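Local coordinates for nucleoside phosphorylase, putative (Trypanosoma brucei, PDB 3BJE), which acts as a homodimeric uridine phosphorylase, splitting uridine with phosphate into uracil and ribose 1-phosphate, both of which occupy the active site in this crystal, at residues I144-C149 with R337-I342; K217-A222 with L343-S348; D44-V49 with T89-G94. All coordinates share one frame; numbering follows the deposited sequence. Where two conformers were deposited one is given.

Contact 1: I144-C149 with R337-I342. With R1P (1-O-phosphono-alpha-D-ribofuranose), chain C; URA (uracil), chain D.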
loop_
_atom_site.group_PDB
_atom_site.type_symbol
_atom_site.label_atom_id
_atom_site.label_comp_id
_atom_site.label_asym_id
_atom_site.label_seq_id
_atom_site.Cartn_x
_atom_site.Cartn_y
_atom_site.Cartn_z
ATOM N N ILE A 144 11.328 -14.638 2.360
ATOM C CA ILE A 144 10.071 -15.353 2.207
ATOM C C ILE A 144 8.933 -14.625 2.896
ATOM O O ILE A 144 8.990 -14.341 4.074
ATOM C CB ILE A 144 10.154 -16.800 2.747
ATOM C CG1 ILE A 144 11.347 -17.530 2.111
ATOM C CG2 ILE A 144 8.818 -17.584 2.469
ATOM C CD1 ILE A 144 11.578 -18.926 2.663
ATOM N N ARG A 145 7.887 -14.354 2.131
ATOM C CA ARG A 145 6.650 -13.826 2.682
ATOM C C ARG A 145 5.826 -14.958 3.259
ATOM O O ARG A 145 5.635 -15.969 2.603
ATOM C CB ARG A 145 5.858 -13.111 1.593
ATOM C CG ARG A 145 4.406 -12.863 1.952
ATOM C CD ARG A 145 3.764 -11.862 1.019
ATOM N NE ARG A 145 2.296 -11.964 1.035
ATOM C CZ ARG A 145 1.524 -11.678 2.085
ATOM N NH1 ARG A 145 0.216 -11.839 1.978
ATOM N NH2 ARG A 145 2.038 -11.233 3.243
ATOM N N LEU A 146 5.374 -14.787 4.491
ATOM C CA LEU A 146 4.388 -15.683 5.105
ATOM C C LEU A 146 3.157 -14.832 5.389
ATOM O O LEU A 146 3.171 -13.967 6.267
ATOM C CB LEU A 146 4.905 -16.346 6.387
ATOM C CG LEU A 146 3.865 -17.164 7.178
ATOM C CD1 LEU A 146 3.128 -18.218 6.318
ATOM C CD2 LEU A 146 4.499 -17.828 8.388
ATOM N N GLY A 147 2.105 -15.052 4.597
ATOM C CA GLY A 147 0.963 -14.178 4.623
ATOM C C GLY A 147 -0.366 -14.875 4.723
ATOM O O GLY A 147 -0.445 -16.058 5.070
ATOM N N THR A 148 -1.422 -14.109 4.476
ATOM C CA THR A 148 -2.767 -14.654 4.344
ATOM C C THR A 148 -3.244 -14.307 2.953
ATOM O O THR A 148 -2.707 -13.417 2.316
ATOM C CB THR A 148 -3.744 -14.090 5.398
ATOM O OG1 THR A 148 -3.862 -12.664 5.262
ATOM C CG2 THR A 148 -3.290 -14.486 6.822
ATOM N N CYS A 149 -4.241 -15.022 2.465
ATOM C CA CYS A 149 -4.697 -14.767 1.098
ATOM C C CYS A 149 -6.090 -15.289 0.841
ATOM O O CYS A 149 -6.688 -15.984 1.685
ATOM C CB CYS A 149 -3.729 -15.433 0.114
ATOM S SG CYS A 149 -3.784 -17.263 0.214
ATOM N N ARG A 337 1.661 -23.716 12.554
ATOM C CA ARG A 337 2.312 -24.764 11.755
ATOM C C ARG A 337 3.138 -24.145 10.639
ATOM O O ARG A 337 4.246 -24.574 10.358
ATOM C CB ARG A 337 1.284 -25.710 11.131
ATOM C CG ARG A 337 0.494 -26.521 12.137
ATOM C CD ARG A 337 -0.340 -27.575 11.425
ATOM N NE ARG A 337 -1.476 -26.984 10.720
ATOM C CZ ARG A 337 -2.679 -26.784 11.255
ATOM N NH1 ARG A 337 -2.957 -27.129 12.510
ATOM N NH2 ARG A 337 -3.632 -26.239 10.513
ATOM N N CYS A 338 2.579 -23.133 9.988
ATOM C CA CYS A 338 3.205 -22.560 8.811
ATOM C C CYS A 338 4.421 -21.718 9.177
ATOM O O CYS A 338 5.363 -21.636 8.390
ATOM C CB CYS A 338 2.192 -21.746 8.014
ATOM S SG CYS A 338 0.928 -22.817 7.283
ATOM N N ILE A 339 4.390 -21.084 10.350
ATOM C CA ILE A 339 5.555 -20.337 10.826
ATOM C C ILE A 339 6.748 -21.281 10.933
ATOM O O ILE A 339 7.832 -20.973 10.445
ATOM C CB ILE A 339 5.313 -19.632 12.169
ATOM C CG1 ILE A 339 4.343 -18.460 11.988
ATOM C CG2 ILE A 339 6.642 -19.109 12.770
ATOM C CD1 ILE A 339 3.759 -17.947 13.293
ATOM N N LYS A 340 6.548 -22.434 11.567
ATOM C CA LYS A 340 7.632 -23.395 11.718
ATOM C C LYS A 340 8.116 -23.895 10.362
ATOM O O LYS A 340 9.313 -24.001 10.117
ATOM C CB LYS A 340 7.203 -24.589 12.577
ATOM C CG LYS A 340 8.371 -25.475 12.927
ATOM C CD LYS A 340 7.966 -26.644 13.811
ATOM C CE LYS A 340 9.165 -27.544 14.113
ATOM N NZ LYS A 340 9.846 -27.992 12.866
ATOM N N ILE A 341 7.176 -24.209 9.483
ATOM C CA ILE A 341 7.509 -24.655 8.135
ATOM C C ILE A 341 8.368 -23.611 7.398
ATOM O O ILE A 341 9.348 -23.967 6.742
ATOM C CB ILE A 341 6.216 -24.962 7.325
ATOM C CG1 ILE A 341 5.609 -26.289 7.789
ATOM C CG2 ILE A 341 6.483 -24.968 5.824
ATOM C CD1 ILE A 341 4.161 -26.489 7.380
ATOM N N ILE A 342 7.976 -22.342 7.479
ATOM C CA ILE A 342 8.717 -21.280 6.780
ATOM C C ILE A 342 10.095 -21.015 7.403
ATOM O O ILE A 342 11.055 -20.757 6.679
ATOM C CB ILE A 342 7.889 -19.979 6.667
ATOM C CG1 ILE A 342 6.661 -20.225 5.785
ATOM C CG2 ILE A 342 8.735 -18.852 6.075
ATOM C CD1 ILE A 342 7.020 -20.654 4.380
HETATM C C5 R1P C . -5.150 -7.814 3.576
HETATM O O5 R1P C . -6.074 -8.229 4.593
HETATM C C4 R1P C . -3.737 -8.233 3.934
HETATM O O4 R1P C . -3.670 -9.627 4.282
HETATM C C1 R1P C . -2.771 -10.324 3.412
HETATM C C2 R1P C . -2.735 -9.439 2.154
HETATM O O2 R1P C . -1.653 -9.674 1.223
HETATM C C3 R1P C . -2.774 -8.041 2.775
HETATM O O3 R1P C . -1.499 -7.635 3.300
HETATM O O1 R1P C . -1.462 -10.596 4.015
HETATM P P R1P C . -0.982 -10.367 5.541
HETATM O O1P R1P C . -1.075 -8.836 5.617
HETATM O O2P R1P C . 0.441 -10.896 5.558
HETATM O O3P R1P C . -1.932 -11.036 6.481
HETATM N N1 URA D . -5.877 -11.276 1.813
HETATM C C2 URA D . -6.182 -10.772 0.596
HETATM O O2 URA D . -5.458 -9.886 0.042
HETATM N N3 URA D . -7.270 -11.189 -0.033
HETATM C C4 URA D . -8.089 -12.106 0.516
HETATM O O4 URA D . -9.092 -12.462 -0.126
HETATM C C5 URA D . -7.803 -12.623 1.764
HETATM C C6 URA D . -6.663 -12.178 2.407
#

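Contact 2: K217-A222 with L343-S348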
loop_
_atom_site.group_PDB
_atom_site.type_symbol
_atom_site.label_atom_id
_atom_site.label_comp_id
_atom_site.label_asym_id
_atom_site.label_seq_id
_atom_site.Cartn_x
_atom_site.Cartn_y
_atom_site.Cartn_z
ATOM N N LYS A 217 11.134 -24.703 -3.718
ATOM C CA LYS A 217 11.534 -26.079 -3.392
ATOM C C LYS A 217 11.707 -26.255 -1.890
ATOM O O LYS A 217 11.238 -27.237 -1.318
ATOM C CB LYS A 217 12.837 -26.450 -4.109
ATOM C CG LYS A 217 13.259 -27.918 -3.977
ATOM C CD LYS A 217 14.724 -28.103 -4.370
ATOM C CE LYS A 217 15.108 -29.580 -4.443
ATOM N NZ LYS A 217 16.552 -29.795 -4.766
ATOM N N SER A 218 12.392 -25.299 -1.262
ATOM C CA SER A 218 12.633 -25.329 0.179
ATOM C C SER A 218 11.328 -25.323 0.981
ATOM O O SER A 218 11.166 -26.110 1.921
ATOM C CB SER A 218 13.519 -24.153 0.599
ATOM O OG SER A 218 14.821 -24.263 0.046
ATOM N N ILE A 219 10.398 -24.451 0.602
ATOM C CA ILE A 219 9.084 -24.388 1.258
ATOM C C ILE A 219 8.340 -25.740 1.166
ATOM O O ILE A 219 7.879 -26.279 2.180
ATOM C CB ILE A 219 8.217 -23.251 0.706
ATOM C CG1 ILE A 219 8.843 -21.890 1.043
ATOM C CG2 ILE A 219 6.809 -23.338 1.302
ATOM C CD1 ILE A 219 8.266 -20.704 0.245
ATOM N N CYS A 220 8.275 -26.295 -0.042
ATOM C CA CYS A 220 7.581 -27.567 -0.269
ATOM C C CYS A 220 8.205 -28.707 0.518
ATOM O O CYS A 220 7.494 -29.515 1.124
ATOM C CB CYS A 220 7.561 -27.912 -1.757
ATOM S SG CYS A 220 6.584 -26.735 -2.708
ATOM N N ALA A 221 9.533 -28.777 0.494
ATOM C CA ALA A 221 10.252 -29.768 1.278
ATOM C C ALA A 221 9.947 -29.622 2.765
ATOM O O ALA A 221 9.783 -30.618 3.465
ATOM C CB ALA A 221 11.745 -29.679 1.018
ATOM N N ALA A 222 9.863 -28.386 3.249
ATOM C CA ALA A 222 9.551 -28.151 4.654
ATOM C C ALA A 222 8.125 -28.601 4.999
ATOM O O ALA A 222 7.891 -29.150 6.075
ATOM C CB ALA A 222 9.781 -26.691 5.027
ATOM N N LEU A 343 10.203 -21.091 8.728
ATOM C CA LEU A 343 11.513 -20.957 9.378
ATOM C C LEU A 343 12.429 -22.088 8.922
ATOM O O LEU A 343 13.606 -21.868 8.595
ATOM C CB LEU A 343 11.370 -20.926 10.900
ATOM C CG LEU A 343 10.879 -19.583 11.469
ATOM C CD1 LEU A 343 10.393 -19.705 12.920
ATOM C CD2 LEU A 343 11.955 -18.502 11.356
ATOM N N GLU A 344 11.890 -23.307 8.886
ATOM C CA GLU A 344 12.654 -24.453 8.417
ATOM C C GLU A 344 13.112 -24.244 6.980
ATOM O O GLU A 344 14.265 -24.504 6.648
ATOM C CB GLU A 344 11.845 -25.740 8.519
ATOM C CG GLU A 344 11.609 -26.197 9.956
ATOM C CD GLU A 344 12.833 -26.809 10.622
ATOM O OE1 GLU A 344 13.670 -27.415 9.920
ATOM O OE2 GLU A 344 12.935 -26.690 11.858
ATOM N N ALA A 345 12.204 -23.782 6.125
ATOM C CA ALA A 345 12.524 -23.610 4.713
ATOM C C ALA A 345 13.582 -22.538 4.539
ATOM O O ALA A 345 14.494 -22.679 3.730
ATOM C CB ALA A 345 11.247 -23.257 3.899
ATOM N N LEU A 346 13.454 -21.480 5.332
ATOM C CA LEU A 346 14.312 -20.322 5.223
ATOM C C LEU A 346 15.763 -20.667 5.577
ATOM O O LEU A 346 16.678 -20.309 4.844
ATOM C CB LEU A 346 13.791 -19.218 6.142
ATOM C CG LEU A 346 14.515 -17.879 6.033
ATOM C CD1 LEU A 346 14.414 -17.299 4.614
ATOM C CD2 LEU A 346 13.984 -16.866 7.059
ATOM N N VAL A 347 15.974 -21.376 6.681
ATOM C CA VAL A 347 17.345 -21.718 7.095
ATOM C C VAL A 347 17.950 -22.850 6.275
ATOM O O VAL A 347 19.158 -23.069 6.328
ATOM C CB VAL A 347 17.447 -22.051 8.601
ATOM C CG1 VAL A 347 16.887 -20.915 9.440
ATOM C CG2 VAL A 347 16.753 -23.382 8.940
ATOM N N SER A 348 17.129 -23.567 5.520
ATOM C CA SER A 348 17.640 -24.622 4.652
ATOM C C SER A 348 17.843 -24.160 3.206
ATOM O O SER A 348 18.427 -24.893 2.398
ATOM C CB SER A 348 16.723 -25.833 4.710
ATOM O OG SER A 348 15.440 -25.532 4.239
HETATM O O HOH W 1 13.379 -27.036 3.557
#

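Contact 3: D44-V49 with T89-G94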
loop_
_atom_site.group_PDB
_atom_site.type_symbol
_atom_site.label_atom_id
_atom_site.label_comp_id
_atom_site.label_asym_id
_atom_site.label_seq_id
_atom_site.Cartn_x
_atom_site.Cartn_y
_atom_site.Cartn_z
ATOM N N ASP A 44 20.702 -11.961 6.623
ATOM C CA ASP A 44 20.572 -12.280 5.190
ATOM C C ASP A 44 19.282 -13.033 4.878
ATOM O O ASP A 44 18.825 -13.038 3.732
ATOM C CB ASP A 44 21.740 -13.148 4.713
ATOM C CG ASP A 44 23.065 -12.418 4.707
ATOM O OD1 ASP A 44 23.090 -11.182 4.799
ATOM O OD2 ASP A 44 24.103 -13.103 4.601
ATOM N N ARG A 45 18.725 -13.671 5.902
ATOM C CA ARG A 45 17.514 -14.462 5.770
ATOM C C ARG A 45 16.368 -13.734 6.466
ATOM O O ARG A 45 16.440 -13.462 7.662
ATOM C CB ARG A 45 17.712 -15.854 6.374
ATOM C CG ARG A 45 18.596 -16.769 5.547
ATOM C CD ARG A 45 18.698 -18.148 6.182
ATOM N NE ARG A 45 19.484 -19.084 5.374
ATOM C CZ ARG A 45 20.813 -19.094 5.308
ATOM N NH1 ARG A 45 21.420 -19.991 4.543
ATOM N NH2 ARG A 45 21.542 -18.216 5.990
ATOM N N ILE A 46 15.317 -13.445 5.706
ATOM C CA ILE A 46 14.223 -12.583 6.140
ATOM C C ILE A 46 12.859 -13.184 5.864
ATOM O O ILE A 46 12.614 -13.711 4.790
ATOM C CB ILE A 46 14.300 -11.213 5.390
ATOM C CG1 ILE A 46 15.650 -10.538 5.666
ATOM C CG2 ILE A 46 13.137 -10.284 5.780
ATOM C CD1 ILE A 46 15.980 -9.309 4.784
ATOM N N ILE A 47 11.980 -13.119 6.864
ATOM C CA ILE A 47 10.572 -13.401 6.665
ATOM C C ILE A 47 9.802 -12.092 6.648
ATOM O O ILE A 47 9.965 -11.295 7.555
ATOM C CB ILE A 47 9.996 -14.270 7.776
ATOM C CG1 ILE A 47 10.707 -15.609 7.814
ATOM C CG2 ILE A 47 8.503 -14.495 7.532
ATOM C CD1 ILE A 47 10.275 -16.496 8.956
ATOM N N PHE A 48 8.990 -11.886 5.607
ATOM C CA PHE A 48 8.064 -10.756 5.524
ATOM C C PHE A 48 6.694 -11.214 6.003
ATOM O O PHE A 48 6.201 -12.285 5.621
ATOM C CB PHE A 48 7.886 -10.282 4.087
ATOM C CG PHE A 48 8.979 -9.414 3.537
ATOM C CD1 PHE A 48 9.913 -8.763 4.323
ATOM C CD2 PHE A 48 8.987 -9.184 2.178
ATOM C CE1 PHE A 48 10.865 -7.945 3.731
ATOM C CE2 PHE A 48 9.927 -8.371 1.596
ATOM C CZ PHE A 48 10.865 -7.754 2.371
ATOM N N VAL A 49 6.061 -10.395 6.820
ATOM C CA VAL A 49 4.656 -10.582 7.162
ATOM C C VAL A 49 3.947 -9.272 6.914
ATOM O O VAL A 49 4.538 -8.234 7.010
ATOM C CB VAL A 49 4.478 -10.995 8.638
ATOM C CG1 VAL A 49 5.114 -12.372 8.862
ATOM C CG2 VAL A 49 5.065 -9.948 9.595
ATOM N N THR A 89 15.729 -12.611 10.405
ATOM C CA THR A 89 15.016 -11.370 10.748
ATOM C C THR A 89 13.567 -11.501 10.260
ATOM O O THR A 89 13.334 -11.937 9.136
ATOM C CB THR A 89 15.649 -10.128 10.065
ATOM O OG1 THR A 89 16.995 -9.978 10.511
ATOM C CG2 THR A 89 14.869 -8.835 10.384
ATOM N N VAL A 90 12.611 -11.158 11.125
ATOM C CA VAL A 90 11.195 -11.061 10.701
ATOM C C VAL A 90 10.881 -9.569 10.619
ATOM O O VAL A 90 11.263 -8.813 11.519
ATOM C CB VAL A 90 10.206 -11.820 11.634
ATOM C CG1 VAL A 90 10.338 -11.399 13.094
ATOM C CG2 VAL A 90 8.751 -11.661 11.130
ATOM N N ILE A 91 10.247 -9.167 9.512
ATOM C CA ILE A 91 9.866 -7.788 9.241
ATOM C C ILE A 91 8.393 -7.736 8.846
ATOM O O ILE A 91 7.964 -8.503 7.959
ATOM C CB ILE A 91 10.674 -7.178 8.065
ATOM C CG1 ILE A 91 12.161 -7.141 8.410
ATOM C CG2 ILE A 91 10.158 -5.783 7.716
ATOM C CD1 ILE A 91 13.062 -6.706 7.256
ATOM N N SER A 92 7.628 -6.856 9.489
ATOM C CA SER A 92 6.308 -6.537 8.992
ATOM C C SER A 92 6.394 -5.401 7.981
ATOM O O SER A 92 7.064 -4.405 8.221
ATOM C CB SER A 92 5.325 -6.165 10.109
ATOM O OG SER A 92 5.710 -5.009 10.840
ATOM N N THR A 93 5.686 -5.581 6.873
ATOM C CA THR A 93 5.717 -4.623 5.793
ATOM C C THR A 93 4.487 -3.743 5.735
ATOM O O THR A 93 4.496 -2.725 5.054
ATOM C CB THR A 93 5.829 -5.363 4.458
ATOM O OG1 THR A 93 4.665 -6.167 4.255
ATOM C CG2 THR A 93 7.069 -6.272 4.422
ATOM N N GLY A 94 3.434 -4.127 6.446
ATOM C CA GLY A 94 2.124 -3.537 6.217
ATOM C C GLY A 94 1.591 -4.047 4.890
ATOM O O GLY A 94 2.177 -4.924 4.266
#

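Contact 1: I144-C149 with R337-I342
L146 swings its CG to the side of CA opposite the backbone N (chi1 173°), which carries both methyls from strand 144-149 to helix 337-342. CD2 lies 3.7 Å from both CA and CG1 of I339, and the two side chains cross at about a right angle, so this methyl sits against helix backbone as well as side chain. The other methyl, CD1, reaches CB of C338 at 4.0 Å and adjoins CG1 of I342. I342 meets I144 two residues back along the strand: each has CG1 beside its own backbone N, which turns the CG2 branches to one another, CG2 of I144 to CG2 of I342 at 3.8 Å. The contact is wholly apolar and buried. Strand and helix run almost antiparallel, at 159°, with their axes 9.8 Å apart, as expected for a helix laid on a sheet in the alpha/beta fold of the nucleoside phosphorylase family. Strand alternation divides the labour: I144 and L146 face the helix, while R145 starts out away from it, and its chain, extended from CG to NE, carries the guanidinium to the ribose 1-phosphate, edge first. NH2 donates to O2P of the ligand at 2.8 Å, nearly straight at 170°, and NH1 donates to O1 at 2.9 Å. CA of G147 lies over one guanidinium face, toward the rim, and salt bridges from E292 to NE and from E294 to NH1 further fix the group's rotation. Farther along, T148 OG1 donates to O3P of ribose 1-phosphate at 2.8 Å, and the backbone C of C149 comes within 3.3 Å of C5 of uracil, while H34 and R74 of the second subunit also bond the sugar phosphate.

Contact 2: K217-A222 with L343-S348
This is a close helix-helix packing built on small residues, set at the partly buried flank of the fold, where the C-terminal helix 329-348 meets helix 213-228. The segment axes approach to 8.1 Å at an angle of 134° between their directions, and the CA atoms of S218 and A345 are only 4.9 Å apart. A345 is at the centre of this approach: its methyl CB stands 3.5 Å from the backbone O of S218 and also lies against CA of I219, so a side chain of one helix rests directly on the main chain of the other. Around that methyl, CB of A222 comes to 3.9 Å, and CG1 of I219 to 4.0 Å. Although I219 starts out pointing away from the partner helix, its CG1 still borders the alanine. CB of E344 adjoins CB of A222 at the margin, but with CG beside the backbone N and a bend at chi2 (-75°) the carboxylate leads away, to a salt bridge with K84 and a hydrogen bond with Y83. The polar link between the segments is made by a water, which donates to S218 O at 2.9 Å and to S348 OG at 2.6 Å. S218 O thus serves two donors, the water and A222 N of its own helix, besides touching the alanine methyl. In one of two deposited conformers, OG of S218 bonds N214 O. The far sides of both helices lie against strands: I219 and L346 both touch I144 on strand 142-151, L346 and V347 pack on strand 86-92, and C220 rests on strand 239-246.

Contact 3: D44-V49 with T89-G94
Five backbone hydrogen bonds, from T89 N to R45 O through to T93 N to V49 O, join 45-49 to 89-93 in parallel register, the last bond coming from T93 just past the end of its strand. Their lengths stay within 2.9 to 3.0 Å, and the straightest, I91 N to I47 O, has an N-H...O angle of 168°. CA-H...O contacts fill in between them, such as S92 CA to V49 O at 3.2 Å. The pairs I46-T89, I47-V90, F48-I91 and V49-S92 direct their side chains alternately to the two faces. On the face of F48, T93 CG2 sits over the ring in a CH-pi contact, 4.0 Å from the centroid and 20° off the normal. A chi1 of 63° in T93 puts CG2 anti to the carbonyl carbon, over the ring, and leaves OG1 to donate to G94 O. CD1 of I91 touches CG2 of I46 at 3.9 Å on that same face. Parallel strands sandwiched by helices are what the alpha/beta phosphorylase fold provides here: helix 97-112 packs on F48 through V103, L104 and I107, whereas I47, on the face it shares with V49, meets helix 329-348. V49 itself touches helix 54-59. Farther out, S92 OG is bonded by R77 N, and T93 O accepts from N99 ND2, a residue of the calcium site.

Contacts 1 and 3 are buried and contact 2 only partly so; their chemistry follows the elements they join: apolar strand-on-helix packing in contact 1, main-chain hydrogen bonding in contact 3, and small-residue helix packing with a bridging water in contact 2. Contacts 1 and 2 use successive turns of helix 329-348 and meet where I144 and I342 touch I219. Contacts 1 and 3 are joined through the neighbouring parallel strands 142-151 and 45-49, with L146 N and I144 O at 2.9 Å from F48 O and N respectively. Contact 2 also reaches contact 3, through L343 and L346 against I47. Ligand binding lies toward the carboxyl ends of the strands, while contact 2 is remote from it.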